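Local coordinates for putative hydroxymethylglutaryl-CoA synthase (Streptococcus mutans, PDB 3SQZ), which probably catalyses the condensation of acetyl-CoA with acetoacetyl-CoA into 3-hydroxy-3-methylglutaryl-CoA, and binds coenzyme A, at residues S185-G190 with E379-I384; T245-Y250 with A262-H267; Q291-V296 with S327-A332. All blocks are in the same frame, centred on the assembly; numbering follows the deposited sequence.

Interaction 1 bears directly on coenzyme A: T186 bonds to the ligand while Q187, the next residue, ties the same loop to helix 378-385. Interactions 2 and 3 lie on the other flank of the thiolase fold, with centres about 31 and 33 Å from that of interaction 1. Their own centres are about 16 Å apart and they touch, L294 CD2 lying 3.5 Å from A262 O and L330 CD2 3.8 Å from A262 CB. Interactions 1 and 2 both reach the central mixed sheet. The strand of interaction 2 leads into H267, a predicted active-site residue, although its aromatic contact, like interaction 3, lies away from the annotated sites.

Interaction 1 (S185-G190 with E379-I384); sequences STQGAG and ENYEKI. With COA (coenzyme A), chain D.
Q187 and Y381 meet through a single polar contact, with NE2 of Q187 donating to OH of Y381 at 2.9 Å. The bond is fairly straight (158° at the hydrogen), and the hydroxyl lies almost in the plane of the donating amide. Amide and ring planes stand 71° apart, and NE2 approaches the ring at its edge, 3.7 Å from CZ of Y381. This junction is buried and firmly gripped: OE1 of Q187 accepts from the backbone N of both Y177 and G178, while OH of Y381 is bonded more strongly to OE1 of E184. The outer face of helix 378-385 is looser. There N380 and K383 are exposed, and the ends of the E379 and K383 side chains could not be modelled, consistent with mobility. Facing coenzyme A from the loop that leads into strand 188-198, OG1 of T186 accepts from the pantetheine nitrogen N8P at 2.9 Å in a bent bond (136°), and is also bonded to G183 O. Y177 in turn bonds to the ligand through its hydroxyl. The two backbone N-H groups at OE1 and the hydroxyl at NE2 settle which end of the Q187 amide is which; with that hydroxyl accepting from Q187, its own hydrogen is probably directed to E184.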
loop_
_atom_site.group_PDB
_atom_site.type_symbol
_atom_site.label_atom_id
_atom_site.label_comp_id
_atom_site.label_asym_id
_atom_site.label_seq_id
_atom_site.Cartn_x
_atom_site.Cartn_y
_atom_site.Cartn_z
ATOM N N SER A 185 -15.949 7.267 -0.772
ATOM C CA SER A 185 -15.268 7.550 -2.020
ATOM C C SER A 185 -13.760 7.298 -1.966
ATOM O O SER A 185 -13.102 7.376 -3.000
ATOM C CB SER A 185 -15.523 8.994 -2.430
ATOM O OG SER A 185 -15.085 9.857 -1.405
ATOM N N THR A 186 -13.218 7.028 -0.776
ATOM C CA THR A 186 -11.790 6.737 -0.624
ATOM C C THR A 186 -11.565 5.322 -0.100
ATOM O O THR A 186 -10.661 5.065 0.715
ATOM C CB THR A 186 -11.059 7.789 0.246
ATOM O OG1 THR A 186 -11.639 7.853 1.554
ATOM C CG2 THR A 186 -11.154 9.153 -0.409
ATOM N N GLN A 187 -12.376 4.402 -0.615
ATOM C CA GLN A 187 -12.226 2.976 -0.351
ATOM C C GLN A 187 -11.235 2.354 -1.339
ATOM O O GLN A 187 -10.722 3.044 -2.227
ATOM C CB GLN A 187 -13.606 2.310 -0.376
ATOM C CG GLN A 187 -14.421 2.742 0.839
ATOM C CD GLN A 187 -15.843 2.224 0.902
ATOM O OE1 GLN A 187 -16.350 1.960 1.993
ATOM N NE2 GLN A 187 -16.514 2.119 -0.243
ATOM N N GLY A 188 -10.929 1.067 -1.172
ATOM C CA GLY A 188 -10.008 0.385 -2.060
ATOM C C GLY A 188 -9.507 -0.906 -1.445
ATOM O O GLY A 188 -9.890 -1.268 -0.327
ATOM N N ALA A 189 -8.659 -1.616 -2.178
ATOM C CA ALA A 189 -8.142 -2.896 -1.704
ATOM C C ALA A 189 -6.889 -3.252 -2.479
ATOM O O ALA A 189 -6.840 -3.065 -3.695
ATOM C CB ALA A 189 -9.180 -3.987 -1.881
ATOM N N GLY A 190 -5.875 -3.779 -1.794
ATOM C CA GLY A 190 -4.700 -4.250 -2.492
ATOM C C GLY A 190 -3.562 -4.557 -1.553
ATOM O O GLY A 190 -3.606 -4.232 -0.360
ATOM N N GLU A 379 -25.441 -1.285 -6.296
ATOM C CA GLU A 379 -26.201 -2.275 -5.532
ATOM C C GLU A 379 -25.379 -3.518 -5.199
ATOM O O GLU A 379 -25.376 -3.988 -4.055
ATOM C CB GLU A 379 -27.459 -2.684 -6.297
ATOM C CG GLU A 379 -28.512 -1.606 -6.360
ATOM N N ASN A 380 -24.688 -4.060 -6.191
ATOM C CA ASN A 380 -23.871 -5.247 -5.954
ATOM C C ASN A 380 -22.616 -4.961 -5.150
ATOM O O ASN A 380 -22.197 -5.794 -4.340
ATOM C CB ASN A 380 -23.537 -5.961 -7.260
ATOM C CG ASN A 380 -24.715 -6.736 -7.801
ATOM O OD1 ASN A 380 -25.537 -7.240 -7.033
ATOM N ND2 ASN A 380 -24.810 -6.834 -9.119
ATOM N N TYR A 381 -22.025 -3.784 -5.349
ATOM C CA TYR A 381 -20.894 -3.375 -4.523
ATOM C C TYR A 381 -21.303 -3.301 -3.049
ATOM O O TYR A 381 -20.570 -3.755 -2.170
ATOM C CB TYR A 381 -20.295 -2.044 -5.017
ATOM C CG TYR A 381 -20.008 -1.051 -3.910
ATOM C CD1 TYR A 381 -18.873 -1.171 -3.116
ATOM C CD2 TYR A 381 -20.887 -0.010 -3.646
ATOM C CE1 TYR A 381 -18.629 -0.276 -2.087
ATOM C CE2 TYR A 381 -20.651 0.885 -2.625
ATOM C CZ TYR A 381 -19.518 0.752 -1.849
ATOM O OH TYR A 381 -19.280 1.632 -0.819
ATOM N N GLU A 382 -22.484 -2.758 -2.775
ATOM C CA GLU A 382 -22.948 -2.649 -1.394
ATOM C C GLU A 382 -23.086 -4.019 -0.750
ATOM O O GLU A 382 -22.699 -4.229 0.403
ATOM C CB GLU A 382 -24.280 -1.906 -1.325
ATOM C CG GLU A 382 -24.158 -0.426 -1.590
ATOM C CD GLU A 382 -25.496 0.272 -1.662
ATOM O OE1 GLU A 382 -26.535 -0.416 -1.696
ATOM O OE2 GLU A 382 -25.507 1.511 -1.692
ATOM N N LYS A 383 -23.637 -4.960 -1.499
ATOM C CA LYS A 383 -23.853 -6.300 -0.982
ATOM C C LYS A 383 -22.534 -7.041 -0.787
ATOM O O LYS A 383 -22.333 -7.710 0.227
ATOM C CB LYS A 383 -24.768 -7.089 -1.918
ATOM C CG LYS A 383 -26.217 -6.632 -1.887
ATOM N N ILE A 384 -21.642 -6.928 -1.762
ATOM C CA ILE A 384 -20.405 -7.689 -1.737
ATOM C C ILE A 384 -19.383 -7.102 -0.760
ATOM O O ILE A 384 -18.790 -7.823 0.046
ATOM C CB ILE A 384 -19.820 -7.798 -3.161
ATOM C CG1 ILE A 384 -20.716 -8.701 -4.017
ATOM C CG2 ILE A 384 -18.402 -8.327 -3.132
ATOM C CD1 ILE A 384 -20.377 -8.697 -5.495
HETATM N N1A COA D . -15.838 19.808 -8.758
HETATM C C2A COA D . -14.544 19.721 -8.385
HETATM N N3A COA D . -14.218 19.494 -7.059
HETATM C C4A COA D . -15.211 19.358 -6.138
HETATM C C5A COA D . -16.550 19.449 -6.515
HETATM C C6A COA D . -16.865 19.669 -7.803
HETATM N N6A COA D . -18.237 19.757 -8.207
HETATM N N7A COA D . -17.329 19.275 -5.400
HETATM C C8A COA D . -16.521 19.086 -4.351
HETATM N N9A COA D . -15.191 19.162 -4.834
HETATM C C1B COA D . -13.988 18.872 -4.065
HETATM C C2B COA D . -13.218 19.896 -3.187
HETATM O O2B COA D . -13.249 21.251 -3.219
HETATM C C3B COA D . -12.061 19.042 -2.698
HETATM O O3B COA D . -10.732 19.254 -2.970
HETATM P P3B COA D . -9.909 20.362 -2.276
HETATM O O7A COA D . -9.566 19.899 -0.813
HETATM O O8A COA D . -8.612 20.474 -3.139
HETATM O O9A COA D . -10.685 21.653 -2.273
HETATM C C4B COA D . -12.697 17.709 -2.585
HETATM O O4B COA D . -13.344 17.579 -3.867
HETATM C C5B COA D . -13.183 17.087 -1.321
HETATM O O5B COA D . -14.292 17.862 -0.955
HETATM P P1A COA D . -15.080 17.536 0.378
HETATM O O1A COA D . -14.093 17.571 1.612
HETATM O O2A COA D . -16.215 18.525 0.554
HETATM O O3A COA D . -15.641 16.057 0.192
HETATM P P2A COA D . -16.130 15.122 1.379
HETATM O O4A COA D . -16.798 15.966 2.527
HETATM O O5A COA D . -17.114 14.110 0.838
HETATM O O6A COA D . -14.863 14.356 1.986
HETATM C CBP COA D . -12.691 13.266 2.000
HETATM C CCP COA D . -13.723 14.049 1.227
HETATM C CDP COA D . -12.217 14.092 3.147
HETATM C CEP COA D . -11.516 12.924 1.116
HETATM C CAP COA D . -13.353 12.006 2.484
HETATM O OAP COA D . -13.566 11.113 1.467
HETATM C C9P COA D . -12.615 11.357 3.638
HETATM O O9P COA D . -12.654 11.799 4.782
HETATM N N8P COA D . -11.884 10.121 3.308
HETATM C C7P COA D . -11.000 9.489 4.269
HETATM C C6P COA D . -9.710 10.247 4.505
HETATM C C5P COA D . -8.726 9.499 5.406
HETATM O O5P COA D . -8.786 8.298 5.540
HETATM N N4P COA D . -7.662 10.242 6.027
HETATM C C3P COA D . -6.639 9.534 6.812
HETATM C C2P COA D . -5.258 9.482 6.223
HETATM S S1P COA D . -4.618 11.002 5.599
#

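Interaction 2 (T245-Y250 with A262-H267)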
loop_
_atom_site.group_PDB
_atom_site.type_symbol
_atom_site.label_atom_id
_atom_site.label_comp_id
_atom_site.label_asym_id
_atom_site.label_seq_id
_atom_site.Cartn_x
_atom_site.Cartn_y
_atom_site.Cartn_z
ATOM N N THR A 245 6.814 19.627 8.769
ATOM C CA THR A 245 7.742 19.659 9.896
ATOM C C THR A 245 8.782 18.545 9.816
ATOM O O THR A 245 9.943 18.744 10.174
ATOM C CB THR A 245 7.012 19.629 11.263
ATOM O OG1 THR A 245 6.168 18.474 11.347
ATOM C CG2 THR A 245 6.176 20.888 11.454
ATOM N N THR A 246 8.377 17.368 9.348
ATOM C CA THR A 246 9.329 16.270 9.233
ATOM C C THR A 246 10.332 16.556 8.112
ATOM O O THR A 246 11.529 16.327 8.263
ATOM C CB THR A 246 8.631 14.914 9.027
ATOM O OG1 THR A 246 7.639 14.731 10.048
ATOM C CG2 THR A 246 9.641 13.776 9.108
ATOM N N TRP A 247 9.847 17.089 6.997
ATOM C CA TRP A 247 10.732 17.408 5.880
ATOM C C TRP A 247 11.705 18.535 6.233
ATOM O O TRP A 247 12.881 18.487 5.862
ATOM C CB TRP A 247 9.905 17.736 4.637
ATOM C CG TRP A 247 10.679 18.238 3.443
ATOM C CD1 TRP A 247 10.455 19.406 2.777
ATOM C CD2 TRP A 247 11.767 17.587 2.751
ATOM N NE1 TRP A 247 11.329 19.532 1.728
ATOM C CE2 TRP A 247 12.148 18.435 1.689
ATOM C CE3 TRP A 247 12.459 16.381 2.929
ATOM C CZ2 TRP A 247 13.185 18.119 0.810
ATOM C CZ3 TRP A 247 13.494 16.069 2.047
ATOM C CH2 TRP A 247 13.845 16.939 1.004
ATOM N N ALA A 248 11.229 19.544 6.958
ATOM C CA ALA A 248 12.117 20.621 7.383
ATOM C C ALA A 248 13.254 20.063 8.233
ATOM O O ALA A 248 14.424 20.397 8.029
ATOM C CB ALA A 248 11.349 21.685 8.153
ATOM N N GLU A 249 12.912 19.208 9.189
ATOM C CA GLU A 249 13.916 18.660 10.087
ATOM C C GLU A 249 14.842 17.681 9.362
ATOM O O GLU A 249 16.036 17.617 9.658
ATOM C CB GLU A 249 13.247 18.013 11.303
ATOM C CG GLU A 249 14.209 17.460 12.351
ATOM C CD GLU A 249 15.021 18.528 13.071
ATOM O OE1 GLU A 249 14.683 19.729 12.981
ATOM O OE2 GLU A 249 16.009 18.151 13.736
ATOM N N TYR A 250 14.297 16.941 8.398
ATOM C CA TYR A 250 15.084 16.008 7.595
ATOM C C TYR A 250 16.191 16.746 6.836
ATOM O O TYR A 250 17.357 16.349 6.849
ATOM C CB TYR A 250 14.183 15.250 6.606
ATOM C CG TYR A 250 14.891 14.115 5.910
ATOM C CD1 TYR A 250 14.816 12.821 6.411
ATOM C CD2 TYR A 250 15.639 14.333 4.756
ATOM C CE1 TYR A 250 15.478 11.775 5.794
ATOM C CE2 TYR A 250 16.303 13.293 4.132
ATOM C CZ TYR A 250 16.223 12.018 4.658
ATOM O OH TYR A 250 16.880 10.981 4.049
ATOM N N ALA A 262 15.081 13.048 -7.785
ATOM C CA ALA A 262 14.461 13.026 -9.100
ATOM C C ALA A 262 12.949 12.860 -9.004
ATOM O O ALA A 262 12.239 13.120 -9.973
ATOM C CB ALA A 262 15.057 11.904 -9.933
ATOM N N ALA A 263 12.466 12.414 -7.844
ATOM C CA ALA A 263 11.043 12.178 -7.623
ATOM C C ALA A 263 10.769 12.163 -6.130
ATOM O O ALA A 263 11.639 11.792 -5.323
ATOM C CB ALA A 263 10.613 10.859 -8.241
ATOM N N PHE A 264 9.551 12.554 -5.773
ATOM C CA PHE A 264 9.070 12.476 -4.396
ATOM C C PHE A 264 7.787 11.653 -4.399
ATOM O O PHE A 264 6.882 11.930 -5.192
ATOM C CB PHE A 264 8.804 13.888 -3.847
ATOM C CG PHE A 264 9.157 14.063 -2.378
ATOM C CD1 PHE A 264 8.508 13.324 -1.402
ATOM C CD2 PHE A 264 10.122 14.984 -1.974
ATOM C CE1 PHE A 264 8.828 13.474 -0.054
ATOM C CE2 PHE A 264 10.443 15.148 -0.627
ATOM C CZ PHE A 264 9.790 14.397 0.339
ATOM N N CYS A 265 7.715 10.634 -3.542
ATOM C CA CYS A 265 6.526 9.783 -3.412
ATOM C C CYS A 265 5.839 10.054 -2.085
ATOM O O CYS A 265 6.500 10.248 -1.066
ATOM C CB CYS A 265 6.901 8.308 -3.475
ATOM S SG CYS A 265 7.507 7.776 -5.079
ATOM N N PHE A 266 4.511 10.035 -2.115
ATOM C CA PHE A 266 3.691 10.339 -0.954
ATOM C C PHE A 266 2.711 9.230 -0.658
ATOM O O PHE A 266 2.287 8.500 -1.540
ATOM C CB PHE A 266 2.897 11.622 -1.197
ATOM C CG PHE A 266 3.759 12.794 -1.530
ATOM C CD1 PHE A 266 4.199 13.654 -0.540
ATOM C CD2 PHE A 266 4.175 13.011 -2.834
ATOM C CE1 PHE A 266 5.023 14.722 -0.848
ATOM C CE2 PHE A 266 5.005 14.074 -3.148
ATOM C CZ PHE A 266 5.424 14.938 -2.156
ATOM N N HIS A 267 2.310 9.114 0.595
ATOM C CA HIS A 267 1.200 8.267 0.966
ATOM C C HIS A 267 -0.028 8.683 0.138
ATOM O O HIS A 267 -0.234 9.888 -0.083
ATOM C CB HIS A 267 0.948 8.417 2.466
ATOM C CG HIS A 267 -0.310 7.765 2.921
ATOM N ND1 HIS A 267 -0.635 6.471 2.577
ATOM C CD2 HIS A 267 -1.337 8.230 3.668
ATOM C CE1 HIS A 267 -1.813 6.169 3.093
ATOM N NE2 HIS A 267 -2.258 7.217 3.762
#
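F264 directs the edge of its ring at the six-membered ring of W247, a T-shaped (edge-to-face) pair with planes 85° apart and centroids separated by 5.3 Å. One atom does the touching: CE2 of F264 is 4.2 Å from CZ3 of W247 and equally far from CH2, so it stands over the outer rim of the indole and not over its middle. No hydrogen bond crosses the contact, which buries only 78 Å² in total. Two long aromatic side chains, reaching from either backbone, bridge the gap, since the nearest CA atoms, those of the same two residues, are 11.5 Å apart; with CG of W247 anti to the backbone N (chi1 173°), the indole extends from the helix toward the strand. In the next shell, I349 and L258 pack on W247, whereas A337 and F339 pack on F264. The backbone around F264 is held by hydrogen bonds from A263 to A337 and from C265 to A337 and F339. Helix 232-254 packs over one face of the thiolase-fold sheet, near its 263-266 side: its Y250 and T246 lean on strands 203-213 and 346-354, and W247 spans to strand 263-266, an edge strand of the sheet within this chain, which runs parallel to strand 335-342 and ends just before H267.

Interaction 3 (Q291-V296 with S327-A332)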
loop_
_atom_site.group_PDB
_atom_site.type_symbol
_atom_site.label_atom_id
_atom_site.label_comp_id
_atom_site.label_asym_id
_atom_site.label_seq_id
_atom_site.Cartn_x
_atom_site.Cartn_y
_atom_site.Cartn_z
ATOM N N GLN A 291 11.510 21.462 -11.707
ATOM C CA GLN A 291 10.081 21.578 -11.396
ATOM C C GLN A 291 9.268 20.704 -12.343
ATOM O O GLN A 291 8.350 19.995 -11.931
ATOM C CB GLN A 291 9.596 23.025 -11.528
ATOM C CG GLN A 291 10.022 23.971 -10.420
ATOM C CD GLN A 291 9.507 25.387 -10.651
ATOM O OE1 GLN A 291 8.392 25.584 -11.144
ATOM N NE2 GLN A 291 10.324 26.377 -10.316
ATOM N N GLU A 292 9.597 20.781 -13.626
ATOM C CA GLU A 292 8.872 20.020 -14.632
ATOM C C GLU A 292 9.052 18.518 -14.438
ATOM O O GLU A 292 8.087 17.755 -14.501
ATOM C CB GLU A 292 9.329 20.426 -16.030
ATOM N N LYS A 293 10.292 18.096 -14.207
ATOM C CA LYS A 293 10.562 16.681 -13.991
ATOM C C LYS A 293 9.845 16.138 -12.760
ATOM O O LYS A 293 9.251 15.056 -12.794
ATOM C CB LYS A 293 12.055 16.421 -13.860
ATOM C CG LYS A 293 12.358 14.947 -13.777
ATOM C CD LYS A 293 13.757 14.641 -14.241
ATOM C CE LYS A 293 14.758 14.930 -13.152
ATOM N NZ LYS A 293 16.080 14.334 -13.486
ATOM N N LEU A 294 9.905 16.891 -11.670
ATOM C CA LEU A 294 9.263 16.451 -10.442
ATOM C C LEU A 294 7.750 16.358 -10.620
ATOM O O LEU A 294 7.109 15.449 -10.094
ATOM C CB LEU A 294 9.625 17.377 -9.278
ATOM C CG LEU A 294 11.074 17.286 -8.787
ATOM C CD1 LEU A 294 11.433 18.451 -7.880
ATOM C CD2 LEU A 294 11.333 15.955 -8.092
ATOM N N LYS A 295 7.177 17.288 -11.378
ATOM C CA LYS A 295 5.740 17.279 -11.621
ATOM C C LYS A 295 5.321 16.081 -12.478
ATOM O O LYS A 295 4.350 15.392 -12.171
ATOM C CB LYS A 295 5.296 18.588 -12.277
ATOM C CG LYS A 295 3.817 18.631 -12.612
ATOM C CD LYS A 295 2.957 18.432 -11.377
ATOM C CE LYS A 295 1.506 18.762 -11.680
ATOM N NZ LYS A 295 0.630 18.551 -10.499
ATOM N N VAL A 296 6.057 15.830 -13.554
ATOM C CA VAL A 296 5.777 14.683 -14.406
ATOM C C VAL A 296 5.901 13.386 -13.606
ATOM O O VAL A 296 5.091 12.465 -13.762
ATOM C CB VAL A 296 6.718 14.671 -15.636
ATOM C CG1 VAL A 296 6.739 13.307 -16.296
ATOM C CG2 VAL A 296 6.303 15.754 -16.632
ATOM N N SER A 327 7.174 6.630 -15.178
ATOM C CA SER A 327 8.055 7.752 -15.477
ATOM C C SER A 327 8.842 7.472 -16.739
ATOM O O SER A 327 9.323 6.353 -16.946
ATOM C CB SER A 327 9.037 8.013 -14.342
ATOM O OG SER A 327 9.995 8.983 -14.747
ATOM N N GLN A 328 9.001 8.497 -17.564
ATOM C CA GLN A 328 9.791 8.366 -18.780
ATOM C C GLN A 328 11.191 8.948 -18.623
ATOM O O GLN A 328 11.961 8.983 -19.587
ATOM C CB GLN A 328 9.048 8.978 -19.969
ATOM C CG GLN A 328 7.731 8.263 -20.254
ATOM C CD GLN A 328 7.031 8.772 -21.500
ATOM O OE1 GLN A 328 6.298 8.033 -22.158
ATOM N NE2 GLN A 328 7.252 10.038 -21.827
ATOM N N ASN A 329 11.537 9.389 -17.413
ATOM C CA ASN A 329 12.820 10.057 -17.206
ATOM C C ASN A 329 13.727 9.476 -16.118
ATOM O O ASN A 329 14.892 9.849 -16.041
ATOM C CB ASN A 329 12.619 11.552 -16.959
ATOM C CG ASN A 329 11.780 11.820 -15.739
ATOM O OD1 ASN A 329 10.629 12.255 -15.842
ATOM N ND2 ASN A 329 12.342 11.543 -14.572
ATOM N N LEU A 330 13.223 8.576 -15.275
ATOM C CA LEU A 330 14.063 8.055 -14.199
ATOM C C LEU A 330 15.180 7.186 -14.746
ATOM O O LEU A 330 14.972 6.392 -15.670
ATOM C CB LEU A 330 13.236 7.258 -13.194
ATOM C CG LEU A 330 12.334 8.093 -12.287
ATOM C CD1 LEU A 330 11.426 7.186 -11.491
ATOM C CD2 LEU A 330 13.141 8.977 -11.345
ATOM N N VAL A 331 16.365 7.339 -14.164
ATOM C CA VAL A 331 17.519 6.542 -14.538
ATOM C C VAL A 331 18.271 6.035 -13.309
ATOM O O VAL A 331 18.130 6.562 -12.191
ATOM C CB VAL A 331 18.497 7.344 -15.438
ATOM C CG1 VAL A 331 17.795 7.794 -16.714
ATOM C CG2 VAL A 331 19.065 8.536 -14.683
ATOM N N ALA A 332 19.081 5.009 -13.531
ATOM C CA ALA A 332 19.987 4.501 -12.516
ATOM C C ALA A 332 20.715 5.646 -11.845
ATOM O O ALA A 332 21.205 6.557 -12.517
ATOM C CB ALA A 332 20.980 3.555 -13.141
HETATM O O HOH W 1 15.102 11.767 -13.496
#
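K293 lays the middle of its side chain over the carboxamide of N329, its CG and CD both above the plane of the amide and nearest to the nitrogen. CD of K293 is 3.4 Å from ND2 of N329, and CG of K293 is 3.5 Å from the same nitrogen, so aliphatic carbons cover a polar group without any direct hydrogen bond between the segments. V296, one turn further along the helix, takes the other end of the amide: its CG1 stands 4.1 Å from OD1 of N329. The asparagine is therefore flanked by the lysine above and the valine beyond its oxygen. The lysine chain bends at chi3 (80°), which carries the ammonium past the amide to a bridging water. That water accepts from NZ of K293 at 2.7 Å and from ND2 of N329 at 3.0 Å, and donates to O of N329 at 3.2 Å. The stronger partner of ND2 is OD1 of N297, which fixes the rotation of the amide from helix 288-302, one residue after V296.

N329 sits in an ST turn that opens at S327, just past the end of helix 315-326. OG of S327 accepts from N of N329 at 3.1 Å in a nearly straight bond (167°), and from N of L330 at 3.3 Å, completing an ST motif. The turn sends the chain on toward strand 335-342 in the C-terminal part of the synthase. Held in this turn, the side chain of N329 points at helix 288-302, with CG between the backbone N and the carbonyl carbon (chi1 60°). L330, the residue after it, packs back on L323 and L324 of helix 315-326, while V296 is exposed to solvent.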